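Local atomic coordinates of MATE family efflux transporter (Vibrio cholerae, PDB entry 6IDP), a protein that probably exports drugs or other toxic compounds across the bacterial membrane, driven by a cation gradient, as a MATE multidrug transporter that changes shape in response to protons. Residues L26-F31 against T165-T170; Q32-A37 against L173-D178; W134-A139 against A195-F200; S152-R155 against L161-G164. All coordinates share one frame; numbering follows the deposited sequence.

Helix 5-39 supplies 26-31 and then 32-37. Both wait more than 130 residues for their partners on helix 161-184. Contact 1 closes a loop onto 165-170 and contact 2 onto 173-178. Their segments alternate, so the two loops cross, and Phe31 of contact 1 packs on Asn174 and Asp178 of contact 2. Contact 3 starts at 134-139 on helix 124-156 and closes at 195-200 on helix 189-213, crossing both. Contact 4 joins 152-155 to 161-164 across a short turn and is nested inside the other three loops. Together they tie four membrane helices into one bundle. Contacts 1 and 3 also touch the same bound lipid tail.

Contact 1: residues L26-F31 against T165-T170; sequences LSLMSF and TLMMVT. With OLC ((2R)-2,3-dihydroxypropyl (9Z)-octadec-9-enoate), chain O.
Ser27 meets the backbone of Met167 and Met168 at a close, nearly parallel crossing of two helices. Its hydroxyl packs on that backbone without a hydrogen bond. Ser27 OG sits 3.3 Å from Met168 CA and 3.4 Å from Met167 O. Its chi1 of 66° places it between its own backbone N and carbonyl carbon. The hydroxyl is hydrogen-bonded within its own helix, to Gly24 O and Phe23 O. Met167 O is hydrogen-bonded to Ser171 OG. The small serine lets the chains come near: Ser27 CA and Met168 CA are 5.2 Å apart. This joins helix 5-39 to helix 161-184 in the all-helical MATE fold. The short axes run 15° from parallel and 8.3 Å apart at their closest.

The apolar contacts flank the serine. Met168 CG lies 3.7 Å from Ser27 CB, and the chain then bends at chi3, its sulfur end turning from 26-31. Leu28 touches Met167 more loosely, CD2 to CE at 4.2 Å. Tyr151 of helix 124-156 packs on the Met167 side chain.

The third group is lipid. Leu28 uses its other branch here, with CD1 3.6 Å from C17 of a monoolein tail (chain O). Phe31 CE2 reaches the same C17 at 3.5 Å.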
loop_
_atom_site.group_PDB
_atom_site.type_symbol
_atom_site.label_atom_id
_atom_site.label_comp_id
_atom_site.label_asym_id
_atom_site.label_seq_id
_atom_site.Cartn_x
_atom_site.Cartn_y
_atom_site.Cartn_z
ATOM N N LEU A 26 -9.098 7.185 -1.336
ATOM C CA LEU A 26 -9.317 8.501 -1.933
ATOM C C LEU A 26 -9.437 9.605 -0.886
ATOM O O LEU A 26 -8.882 10.692 -1.056
ATOM C CB LEU A 26 -10.571 8.487 -2.809
ATOM C CG LEU A 26 -10.438 7.847 -4.190
ATOM C CD1 LEU A 26 -11.796 7.733 -4.859
ATOM C CD2 LEU A 26 -9.484 8.649 -5.056
ATOM N N SER A 27 -10.171 9.329 0.187
ATOM C CA SER A 27 -10.312 10.289 1.274
ATOM C C SER A 27 -8.957 10.522 1.929
ATOM O O SER A 27 -8.616 11.644 2.303
ATOM C CB SER A 27 -11.329 9.798 2.307
ATOM O OG SER A 27 -10.864 8.634 2.968
ATOM N N LEU A 28 -8.188 9.444 2.049
ATOM C CA LEU A 28 -6.848 9.494 2.616
ATOM C C LEU A 28 -5.916 10.391 1.800
ATOM O O LEU A 28 -5.216 11.239 2.354
ATOM C CB LEU A 28 -6.272 8.078 2.717
ATOM C CG LEU A 28 -4.828 7.918 3.183
ATOM C CD1 LEU A 28 -4.623 8.616 4.513
ATOM C CD2 LEU A 28 -4.468 6.442 3.289
ATOM N N MET A 29 -5.913 10.210 0.484
ATOM C CA MET A 29 -5.033 10.989 -0.383
ATOM C C MET A 29 -5.483 12.443 -0.507
ATOM O O MET A 29 -4.687 13.318 -0.838
ATOM C CB MET A 29 -4.948 10.348 -1.768
ATOM C CG MET A 29 -4.396 8.935 -1.761
ATOM S SD MET A 29 -4.408 8.204 -3.406
ATOM C CE MET A 29 -6.152 8.268 -3.789
ATOM N N SER A 30 -6.763 12.691 -0.245
ATOM C CA SER A 30 -7.296 14.048 -0.271
ATOM C C SER A 30 -6.738 14.869 0.887
ATOM O O SER A 30 -6.385 16.036 0.715
ATOM C CB SER A 30 -8.826 14.034 -0.224
ATOM O OG SER A 30 -9.369 13.545 -1.438
ATOM N N PHE A 31 -6.660 14.254 2.064
ATOM C CA PHE A 31 -6.062 14.908 3.221
ATOM C C PHE A 31 -4.575 15.169 3.009
ATOM O O PHE A 31 -4.094 16.281 3.224
ATOM C CB PHE A 31 -6.246 14.071 4.490
ATOM C CG PHE A 31 -5.233 14.378 5.555
ATOM C CD1 PHE A 31 -5.343 15.529 6.318
ATOM C CD2 PHE A 31 -4.156 13.533 5.777
ATOM C CE1 PHE A 31 -4.404 15.826 7.289
ATOM C CE2 PHE A 31 -3.215 13.828 6.746
ATOM C CZ PHE A 31 -3.339 14.974 7.501
ATOM N N THR A 165 -15.194 3.493 5.822
ATOM C CA THR A 165 -15.905 4.636 6.375
ATOM C C THR A 165 -15.030 5.413 7.356
ATOM O O THR A 165 -15.002 6.644 7.332
ATOM C CB THR A 165 -17.205 4.188 7.076
ATOM O OG1 THR A 165 -18.122 3.687 6.096
ATOM C CG2 THR A 165 -17.853 5.346 7.817
ATOM N N LEU A 166 -14.308 4.692 8.208
ATOM C CA LEU A 166 -13.475 5.332 9.220
ATOM C C LEU A 166 -12.257 6.027 8.617
ATOM O O LEU A 166 -11.766 7.010 9.171
ATOM C CB LEU A 166 -13.031 4.316 10.270
ATOM C CG LEU A 166 -14.101 3.916 11.288
ATOM C CD1 LEU A 166 -13.505 3.036 12.370
ATOM C CD2 LEU A 166 -14.761 5.146 11.896
ATOM N N MET A 167 -11.770 5.517 7.490
ATOM C CA MET A 167 -10.684 6.186 6.781
ATOM C C MET A 167 -11.149 7.554 6.300
ATOM O O MET A 167 -10.385 8.517 6.324
ATOM C CB MET A 167 -10.188 5.343 5.604
ATOM C CG MET A 167 -9.405 4.111 6.019
ATOM S SD MET A 167 -9.063 3.002 4.637
ATOM C CE MET A 167 -7.828 3.941 3.747
ATOM N N MET A 168 -12.404 7.640 5.875
ATOM C CA MET A 168 -12.976 8.921 5.479
ATOM C C MET A 168 -13.099 9.846 6.685
ATOM O O MET A 168 -12.761 11.027 6.608
ATOM C CB MET A 168 -14.342 8.730 4.814
ATOM C CG MET A 168 -14.294 7.895 3.542
ATOM S SD MET A 168 -15.610 8.275 2.362
ATOM C CE MET A 168 -17.044 7.600 3.195
ATOM N N VAL A 169 -13.571 9.297 7.799
ATOM C CA VAL A 169 -13.783 10.079 9.013
ATOM C C VAL A 169 -12.476 10.649 9.560
ATOM O O VAL A 169 -12.392 11.838 9.867
ATOM C CB VAL A 169 -14.467 9.236 10.107
ATOM C CG1 VAL A 169 -14.525 10.007 11.416
ATOM C CG2 VAL A 169 -15.864 8.833 9.660
ATOM N N THR A 170 -11.454 9.806 9.672
ATOM C CA THR A 170 -10.169 10.251 10.198
ATOM C C THR A 170 -9.476 11.223 9.240
ATOM O O THR A 170 -8.759 12.121 9.677
ATOM C CB THR A 170 -9.230 9.062 10.495
ATOM O OG1 THR A 170 -9.011 8.308 9.297
ATOM C CG2 THR A 170 -9.836 8.156 11.562
HETATM C C18 OLC O . -3.995 10.674 8.007
HETATM C C17 OLC O . -2.842 10.385 7.069
HETATM C C16 OLC O . -1.681 9.784 7.830
HETATM C C15 OLC O . -0.896 8.881 6.903
HETATM C C14 OLC O . -0.087 7.895 7.717
#

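Contact 2: residues Q32-A37 against L173-D178; sequences QLVDSA and LNLILD
Asp35 OD1 and Asp178 OD2 stand 2.8 Å apart, the closest approach between 32-37 and 173-178. Helix 5-39 and helix 161-184 are membrane-spanning helices of the MATE fold, and each brings one acid to the pair. Such an acid pair is consistent with the proton-dependent conformational change of this transporter. The unbroken course of helix 5-39 agrees with the straight form in which it was crystallised.

The two side chains cross at about a right angle, yet their carboxylates are nearly coplanar, with planes 28° apart. One oxygen of each acid makes the approach, while Asp35 OD2 and Asp178 OD1 are set farther back from the meeting point. Asp35 has CG anti to its backbone N, chi1 166°, which carries the carboxylate across to Asp178. The stem of Asp35 is near as well, with Asp178 OD2 3.6 Å from Asp35 CB. Phe38 of helix 5-39 and Ala195 of helix 189-213 pack on the Asp178 side chain.

Next to the acids is a small apolar contact. Val34 and Leu175 also meet at about a right angle, and one branch of the leucine does the touching. Leu175 chi1 is -167°, a turn that swings the branches toward helix 5-39. Leu175 CD2 lies 3.8 Å from Val34 CB and 3.7 Å from Val34 CG1.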
loop_
_atom_site.group_PDB
_atom_site.type_symbol
_atom_site.label_atom_id
_atom_site.label_comp_id
_atom_site.label_asym_id
_atom_site.label_seq_id
_atom_site.Cartn_x
_atom_site.Cartn_y
_atom_site.Cartn_z
ATOM N N GLN A 32 -3.861 14.123 2.599
ATOM C CA GLN A 32 -2.408 14.162 2.446
ATOM C C GLN A 32 -1.940 15.254 1.487
ATOM O O GLN A 32 -0.917 15.895 1.724
ATOM C CB GLN A 32 -1.892 12.802 1.969
ATOM C CG GLN A 32 -2.072 11.674 2.976
ATOM C CD GLN A 32 -1.645 10.323 2.428
ATOM O OE1 GLN A 32 -1.766 10.057 1.232
ATOM N NE2 GLN A 32 -1.136 9.463 3.305
ATOM N N LEU A 33 -2.687 15.457 0.405
ATOM C CA LEU A 33 -2.342 16.475 -0.581
ATOM C C LEU A 33 -2.462 17.867 0.034
ATOM O O LEU A 33 -1.590 18.718 -0.151
ATOM C CB LEU A 33 -3.235 16.362 -1.819
ATOM C CG LEU A 33 -2.564 16.605 -3.176
ATOM C CD1 LEU A 33 -1.689 15.418 -3.564
ATOM C CD2 LEU A 33 -3.590 16.900 -4.262
ATOM N N VAL A 34 -3.545 18.089 0.772
ATOM C CA VAL A 34 -3.769 19.359 1.452
ATOM C C VAL A 34 -2.843 19.483 2.663
ATOM O O VAL A 34 -2.430 20.583 3.031
ATOM C CB VAL A 34 -5.242 19.507 1.894
ATOM C CG1 VAL A 34 -5.494 20.887 2.479
ATOM C CG2 VAL A 34 -6.170 19.262 0.716
ATOM N N ASP A 35 -2.509 18.345 3.271
ATOM C CA ASP A 35 -1.597 18.319 4.412
ATOM C C ASP A 35 -0.194 18.776 4.024
ATOM O O ASP A 35 0.441 19.532 4.756
ATOM C CB ASP A 35 -1.539 16.916 5.023
ATOM C CG ASP A 35 -0.374 16.745 5.985
ATOM O OD1 ASP A 35 -0.494 17.167 7.154
ATOM O OD2 ASP A 35 0.660 16.180 5.572
ATOM N N SER A 36 0.284 18.312 2.871
ATOM C CA SER A 36 1.596 18.713 2.374
ATOM C C SER A 36 1.618 20.206 2.055
ATOM O O SER A 36 2.670 20.843 2.103
ATOM C CB SER A 36 1.979 17.900 1.133
ATOM O OG SER A 36 1.139 18.212 0.034
ATOM N N ALA A 37 0.452 20.757 1.736
ATOM C CA ALA A 37 0.330 22.184 1.460
ATOM C C ALA A 37 0.487 23.003 2.738
ATOM O O ALA A 37 1.059 24.093 2.719
ATOM C CB ALA A 37 -1.004 22.485 0.797
ATOM N N LEU A 173 -11.318 14.515 9.765
ATOM C CA LEU A 173 -10.969 14.982 11.101
ATOM C C LEU A 173 -9.536 15.516 11.141
ATOM O O LEU A 173 -9.272 16.555 11.743
ATOM C CB LEU A 173 -11.155 13.858 12.124
ATOM C CG LEU A 173 -11.102 14.242 13.602
ATOM C CD1 LEU A 173 -11.997 15.441 13.876
ATOM C CD2 LEU A 173 -11.512 13.063 14.474
ATOM N N ASN A 174 -8.617 14.814 10.484
ATOM C CA ASN A 174 -7.225 15.252 10.428
ATOM C C ASN A 174 -7.076 16.532 9.612
ATOM O O ASN A 174 -6.224 17.371 9.906
ATOM C CB ASN A 174 -6.336 14.151 9.842
ATOM C CG ASN A 174 -4.876 14.307 10.231
ATOM O OD1 ASN A 174 -4.429 15.391 10.609
ATOM N ND2 ASN A 174 -4.119 13.221 10.124
ATOM N N LEU A 175 -7.912 16.676 8.588
ATOM C CA LEU A 175 -7.902 17.870 7.746
ATOM C C LEU A 175 -8.307 19.099 8.559
ATOM O O LEU A 175 -7.698 20.157 8.441
ATOM C CB LEU A 175 -8.837 17.681 6.547
ATOM C CG LEU A 175 -8.784 18.665 5.371
ATOM C CD1 LEU A 175 -9.674 19.885 5.603
ATOM C CD2 LEU A 175 -7.350 19.078 5.051
ATOM N N ILE A 176 -9.332 18.942 9.391
ATOM C CA ILE A 176 -9.827 20.033 10.227
ATOM C C ILE A 176 -8.844 20.405 11.337
ATOM O O ILE A 176 -8.607 21.584 11.597
ATOM C CB ILE A 176 -11.188 19.673 10.864
ATOM C CG1 ILE A 176 -12.243 19.442 9.781
ATOM C CG2 ILE A 176 -11.641 20.766 11.818
ATOM C CD1 ILE A 176 -13.596 19.031 10.327
ATOM N N LEU A 177 -8.272 19.397 11.989
ATOM C CA LEU A 177 -7.371 19.626 13.115
ATOM C C LEU A 177 -6.001 20.141 12.677
ATOM O O LEU A 177 -5.285 20.763 13.463
ATOM C CB LEU A 177 -7.203 18.342 13.929
ATOM C CG LEU A 177 -8.451 17.853 14.668
ATOM C CD1 LEU A 177 -8.200 16.506 15.330
ATOM C CD2 LEU A 177 -8.902 18.881 15.692
ATOM N N ASP A 178 -5.648 19.884 11.420
ATOM C CA ASP A 178 -4.326 20.225 10.899
ATOM C C ASP A 178 -3.973 21.714 11.051
ATOM O O ASP A 178 -2.980 22.034 11.701
ATOM C CB ASP A 178 -4.210 19.800 9.427
ATOM C CG ASP A 178 -3.104 18.786 9.195
ATOM O OD1 ASP A 178 -2.590 18.225 10.186
ATOM O OD2 ASP A 178 -2.756 18.544 8.021
#

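Contact 3: residues W134-A139 against A195-F200; sequences WLWWLA and ATIIAF. With OLC ((2R)-2,3-dihydroxypropyl (9Z)-octadec-9-enoate), chain O; OLC ((2R)-2,3-dihydroxypropyl (9Z)-octadec-9-enoate), chain B.
Trp136 presents an edge of its indole to Ile197. Ile197 CD1 lies near the ring plane, 4.1 Å from Trp136 CE3. The two side chains cross at about a right angle. Beyond this contact the indole also packs along helix 189-213, on Asp190, Ala193 and Ile194.

The second flat group is Phe200, which faces lipid. C16 of one monoolein (chain B) lies over one face of its ring. C18 of the same molecule is 3.5 Å from Phe200 CE1. A second monoolein (chain O) approaches obliquely, with its C18 3.4 Å from Phe200 CZ. Thr143 and Leu147 of helix 124-156 also touch the Phe200 side chain.

The contact packs helix 124-156 against helix 189-213 in the helical bundle of the MATE fold. The two are not successive: helix 161-184 comes between them in the chain. Thr196 and Asn174 link helix 189-213 to that intervening helix, probably by a hydrogen bond between OG1 and ND2.

Ile197 makes the whole contact from its side. Its CG1 is anti to the carbonyl carbon and chi2 is extended at 172°. This puts CD1 at the end of the stretched branch, against helix 124-156. There CD1 lies 3.5 Å from Trp136 O and 3.8 Å from Ala139 CB. The methyl of alanine leaves the chains fairly close, with Ala139 CA and Ile197 CA 7.1 Å apart.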
loop_
_atom_site.group_PDB
_atom_site.type_symbol
_atom_site.label_atom_id
_atom_site.label_comp_id
_atom_site.label_asym_id
_atom_site.label_seq_id
_atom_site.Cartn_x
_atom_site.Cartn_y
_atom_site.Cartn_z
ATOM N N TRP A 134 10.171 13.741 16.073
ATOM C CA TRP A 134 10.031 12.288 15.991
ATOM C C TRP A 134 9.314 11.706 17.204
ATOM O O TRP A 134 8.728 10.630 17.117
ATOM C CB TRP A 134 11.397 11.616 15.822
ATOM C CG TRP A 134 11.878 11.601 14.402
ATOM C CD1 TRP A 134 11.444 12.399 13.385
ATOM C CD2 TRP A 134 12.874 10.737 13.838
ATOM N NE1 TRP A 134 12.114 12.092 12.225
ATOM C CE2 TRP A 134 12.998 11.076 12.477
ATOM C CE3 TRP A 134 13.677 9.714 14.353
ATOM C CZ2 TRP A 134 13.889 10.429 11.623
ATOM C CZ3 TRP A 134 14.562 9.073 13.503
ATOM C CH2 TRP A 134 14.660 9.433 12.154
ATOM N N LEU A 135 9.366 12.409 18.329
ATOM C CA LEU A 135 8.602 12.003 19.502
ATOM C C LEU A 135 7.118 11.954 19.160
ATOM O O LEU A 135 6.462 10.921 19.322
ATOM C CB LEU A 135 8.850 12.955 20.673
ATOM C CG LEU A 135 10.235 12.846 21.313
ATOM C CD1 LEU A 135 10.417 13.889 22.403
ATOM C CD2 LEU A 135 10.445 11.444 21.864
ATOM N N TRP A 136 6.600 13.074 18.668
ATOM C CA TRP A 136 5.204 13.151 18.260
ATOM C C TRP A 136 4.923 12.277 17.043
ATOM O O TRP A 136 3.885 11.617 16.971
ATOM C CB TRP A 136 4.816 14.598 17.956
ATOM C CG TRP A 136 4.900 15.511 19.140
ATOM C CD1 TRP A 136 5.889 16.412 19.411
ATOM C CD2 TRP A 136 3.955 15.617 20.212
ATOM N NE1 TRP A 136 5.618 17.071 20.586
ATOM C CE2 TRP A 136 4.436 16.601 21.097
ATOM C CE3 TRP A 136 2.750 14.974 20.510
ATOM C CZ2 TRP A 136 3.755 16.957 22.258
ATOM C CZ3 TRP A 136 2.074 15.331 21.662
ATOM C CH2 TRP A 136 2.578 16.312 22.522
ATOM N N TRP A 137 5.848 12.268 16.088
ATOM C CA TRP A 137 5.603 11.573 14.831
ATOM C C TRP A 137 5.612 10.053 14.980
ATOM O O TRP A 137 4.772 9.373 14.396
ATOM C CB TRP A 137 6.617 11.988 13.761
ATOM C CG TRP A 137 6.300 11.337 12.461
ATOM C CD1 TRP A 137 5.445 11.795 11.504
ATOM C CD2 TRP A 137 6.793 10.078 11.993
ATOM N NE1 TRP A 137 5.388 10.907 10.459
ATOM C CE2 TRP A 137 6.205 9.844 10.736
ATOM C CE3 TRP A 137 7.679 9.130 12.511
ATOM C CZ2 TRP A 137 6.477 8.702 9.988
ATOM C CZ3 TRP A 137 7.947 7.999 11.768
ATOM C CH2 TRP A 137 7.349 7.794 10.520
ATOM N N LEU A 138 6.564 9.522 15.739
ATOM C CA LEU A 138 6.608 8.081 15.981
ATOM C C LEU A 138 5.367 7.634 16.746
ATOM O O LEU A 138 4.868 6.524 16.546
ATOM C CB LEU A 138 7.876 7.689 16.746
ATOM C CG LEU A 138 9.150 7.584 15.902
ATOM C CD1 LEU A 138 10.383 7.455 16.783
ATOM C CD2 LEU A 138 9.047 6.405 14.943
ATOM N N ALA A 139 4.866 8.509 17.612
ATOM C CA ALA A 139 3.636 8.243 18.349
ATOM C C ALA A 139 2.445 8.161 17.397
ATOM O O ALA A 139 1.540 7.352 17.587
ATOM C CB ALA A 139 3.404 9.319 19.395
ATOM N N ALA A 195 -2.153 16.332 15.256
ATOM C CA ALA A 195 -3.436 16.237 14.567
ATOM C C ALA A 195 -3.688 14.809 14.086
ATOM O O ALA A 195 -4.820 14.327 14.103
ATOM C CB ALA A 195 -3.486 17.212 13.399
ATOM N N THR A 196 -2.622 14.135 13.666
ATOM C CA THR A 196 -2.715 12.755 13.209
ATOM C C THR A 196 -3.000 11.795 14.367
ATOM O O THR A 196 -3.807 10.871 14.230
ATOM C CB THR A 196 -1.422 12.321 12.488
ATOM O OG1 THR A 196 -1.188 13.178 11.364
ATOM C CG2 THR A 196 -1.530 10.879 12.003
ATOM N N ILE A 197 -2.345 12.013 15.505
ATOM C CA ILE A 197 -2.562 11.173 16.681
ATOM C C ILE A 197 -4.024 11.228 17.121
ATOM O O ILE A 197 -4.634 10.197 17.401
ATOM C CB ILE A 197 -1.661 11.589 17.867
ATOM C CG1 ILE A 197 -0.185 11.412 17.512
ATOM C CG2 ILE A 197 -2.000 10.775 19.111
ATOM C CD1 ILE A 197 0.775 11.972 18.550
ATOM N N ILE A 198 -4.587 12.430 17.169
ATOM C CA ILE A 198 -5.967 12.598 17.607
ATOM C C ILE A 198 -6.940 11.968 16.615
ATOM O O ILE A 198 -7.849 11.238 17.010
ATOM C CB ILE A 198 -6.315 14.083 17.803
ATOM C CG1 ILE A 198 -5.369 14.707 18.830
ATOM C CG2 ILE A 198 -7.762 14.241 18.248
ATOM C CD1 ILE A 198 -5.642 16.163 19.110
ATOM N N ALA A 199 -6.733 12.241 15.329
ATOM C CA ALA A 199 -7.565 11.679 14.268
ATOM C C ALA A 199 -7.574 10.149 14.300
ATOM O O ALA A 199 -8.635 9.531 14.372
ATOM C CB ALA A 199 -7.090 12.172 12.911
ATOM N N PHE A 200 -6.389 9.548 14.242
ATOM C CA PHE A 200 -6.263 8.096 14.301
ATOM C C PHE A 200 -6.715 7.556 15.654
ATOM O O PHE A 200 -7.177 6.420 15.755
ATOM C CB PHE A 200 -4.823 7.667 14.027
ATOM C CG PHE A 200 -4.432 7.740 12.579
ATOM C CD1 PHE A 200 -5.394 7.818 11.585
ATOM C CD2 PHE A 200 -3.098 7.723 12.213
ATOM C CE1 PHE A 200 -5.026 7.882 10.250
ATOM C CE2 PHE A 200 -2.725 7.780 10.882
ATOM C CZ PHE A 200 -3.690 7.858 9.902
HETATM C C18 OLC O . -3.995 10.674 8.007
HETATM C C17 OLC O . -2.842 10.385 7.069
HETATM C C16 OLC O . -1.681 9.784 7.830
HETATM C C15 OLC O . -0.896 8.881 6.903
HETATM C C14 OLC O . -0.087 7.895 7.717
HETATM C C18 OLC B . -5.819 4.794 8.735
HETATM C C10 OLC B . -1.660 2.371 3.594
HETATM C C9 OLC B . -2.074 1.548 2.609
HETATM C C17 OLC B . -4.683 3.810 8.558
HETATM C C11 OLC B . -1.065 1.805 4.864
HETATM C C8 OLC B . -1.949 0.049 2.761
HETATM C C16 OLC B . -3.434 4.354 9.219
HETATM C C12 OLC B . -0.863 2.914 5.876
HETATM C C15 OLC B . -2.202 3.878 8.475
HETATM C C13 OLC B . -2.136 3.724 6.001
HETATM C C14 OLC B . -2.040 4.659 7.189
#

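Contact 4: residues S152-R155 against L161-G164; sequences SVCR and LLPG
Cys154 and Leu162 are brought together by different first torsions. Cys154 turns SG beside its backbone N, chi1 -68°. Leu162 instead holds CG opposite its N, chi1 -179°, so its branches reach over toward the sulfur. Leu162 CD2 then lies 4.1 Å from Cys154 SG. The meeting is apolar.

Pro163 takes the rest of the contact with its ring carbons. Its CD is 4.0 Å from Cys154 CB. Its CG is 4.2 Å from Arg155 CG. Arginine thus contributes its aliphatic stem here, and the stem and the proline ring cross obliquely. The Arg155 chain bends at chi3, 39°, and its charged end has other partners: NE is hydrogen-bonded to Met288 O, on helix 281-299.

The packing is buried and moderately close, with Cys154 CA and Pro163 CA 7.1 Å apart. Val207 and Val211 of helix 189-213 also touch Cys154, as does Trp216 in the loop that follows that helix.

Pro163 lies in the first turn of helix 161-184. A proline is easily placed there, because it has no N-H to give and the first turn requires none. Just before it, Leu162 N is hydrogen-bonded to Asn159 OD1 in the connecting turn. Helix 124-156 ends here and helix 161-184 sets off in roughly the reverse direction. This is the tight end of a helical hairpin, in which two successive transmembrane helices of the MATE fold pack beside the turn that joins them.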
loop_
_atom_site.group_PDB
_atom_site.type_symbol
_atom_site.label_atom_id
_atom_site.label_comp_id
_atom_site.label_asym_id
_atom_site.label_seq_id
_atom_site.Cartn_x
_atom_site.Cartn_y
_atom_site.Cartn_z
ATOM N N SER A 152 -7.411 -4.458 9.481
ATOM C CA SER A 152 -7.047 -5.746 8.905
ATOM C C SER A 152 -7.875 -6.880 9.498
ATOM O O SER A 152 -8.207 -7.836 8.802
ATOM C CB SER A 152 -5.556 -6.022 9.109
ATOM O OG SER A 152 -4.773 -5.034 8.462
ATOM N N VAL A 153 -8.206 -6.773 10.782
ATOM C CA VAL A 153 -9.072 -7.753 11.422
ATOM C C VAL A 153 -10.500 -7.657 10.870
ATOM O O VAL A 153 -11.136 -8.679 10.611
ATOM C CB VAL A 153 -9.077 -7.583 12.959
ATOM C CG1 VAL A 153 -10.134 -8.471 13.600
ATOM C CG2 VAL A 153 -7.698 -7.895 13.528
ATOM N N CYS A 154 -10.992 -6.434 10.677
ATOM C CA CYS A 154 -12.301 -6.213 10.052
ATOM C C CYS A 154 -12.375 -6.856 8.677
ATOM O O CYS A 154 -13.313 -7.590 8.368
ATOM C CB CYS A 154 -12.600 -4.717 9.912
ATOM S SG CYS A 154 -12.859 -3.827 11.455
ATOM N N ARG A 155 -11.377 -6.547 7.856
ATOM C CA ARG A 155 -11.291 -7.058 6.498
ATOM C C ARG A 155 -11.174 -8.577 6.505
ATOM O O ARG A 155 -11.830 -9.258 5.718
ATOM C CB ARG A 155 -10.106 -6.416 5.765
ATOM C CG ARG A 155 -10.332 -4.948 5.402
ATOM C CD ARG A 155 -9.070 -4.279 4.858
ATOM N NE ARG A 155 -8.316 -5.170 3.984
ATOM C CZ ARG A 155 -7.048 -5.512 4.181
ATOM N NH1 ARG A 155 -6.381 -5.027 5.218
ATOM N NH2 ARG A 155 -6.443 -6.336 3.335
ATOM N N LEU A 161 -16.529 -2.076 4.746
ATOM C CA LEU A 161 -17.344 -0.874 4.890
ATOM C C LEU A 161 -16.921 -0.057 6.107
ATOM O O LEU A 161 -16.791 1.164 6.029
ATOM C CB LEU A 161 -18.829 -1.239 4.991
ATOM C CG LEU A 161 -19.823 -0.074 5.055
ATOM C CD1 LEU A 161 -19.664 0.833 3.844
ATOM C CD2 LEU A 161 -21.251 -0.590 5.154
ATOM N N LEU A 162 -16.698 -0.735 7.229
ATOM C CA LEU A 162 -16.326 -0.053 8.466
ATOM C C LEU A 162 -14.925 0.580 8.394
ATOM O O LEU A 162 -14.774 1.752 8.737
ATOM C CB LEU A 162 -16.425 -1.013 9.658
ATOM C CG LEU A 162 -16.103 -0.454 11.046
ATOM C CD1 LEU A 162 -16.990 0.738 11.370
ATOM C CD2 LEU A 162 -16.260 -1.544 12.096
ATOM N N PRO A 163 -13.899 -0.178 7.953
ATOM C CA PRO A 163 -12.611 0.510 7.794
ATOM C C PRO A 163 -12.645 1.598 6.725
ATOM O O PRO A 163 -12.017 2.640 6.903
ATOM C CB PRO A 163 -11.648 -0.617 7.391
ATOM C CG PRO A 163 -12.511 -1.733 6.933
ATOM C CD PRO A 163 -13.762 -1.630 7.738
ATOM N N GLY A 164 -13.370 1.362 5.636
ATOM C CA GLY A 164 -13.481 2.344 4.573
ATOM C C GLY A 164 -14.114 3.633 5.062
ATOM O O GLY A 164 -13.634 4.730 4.771
#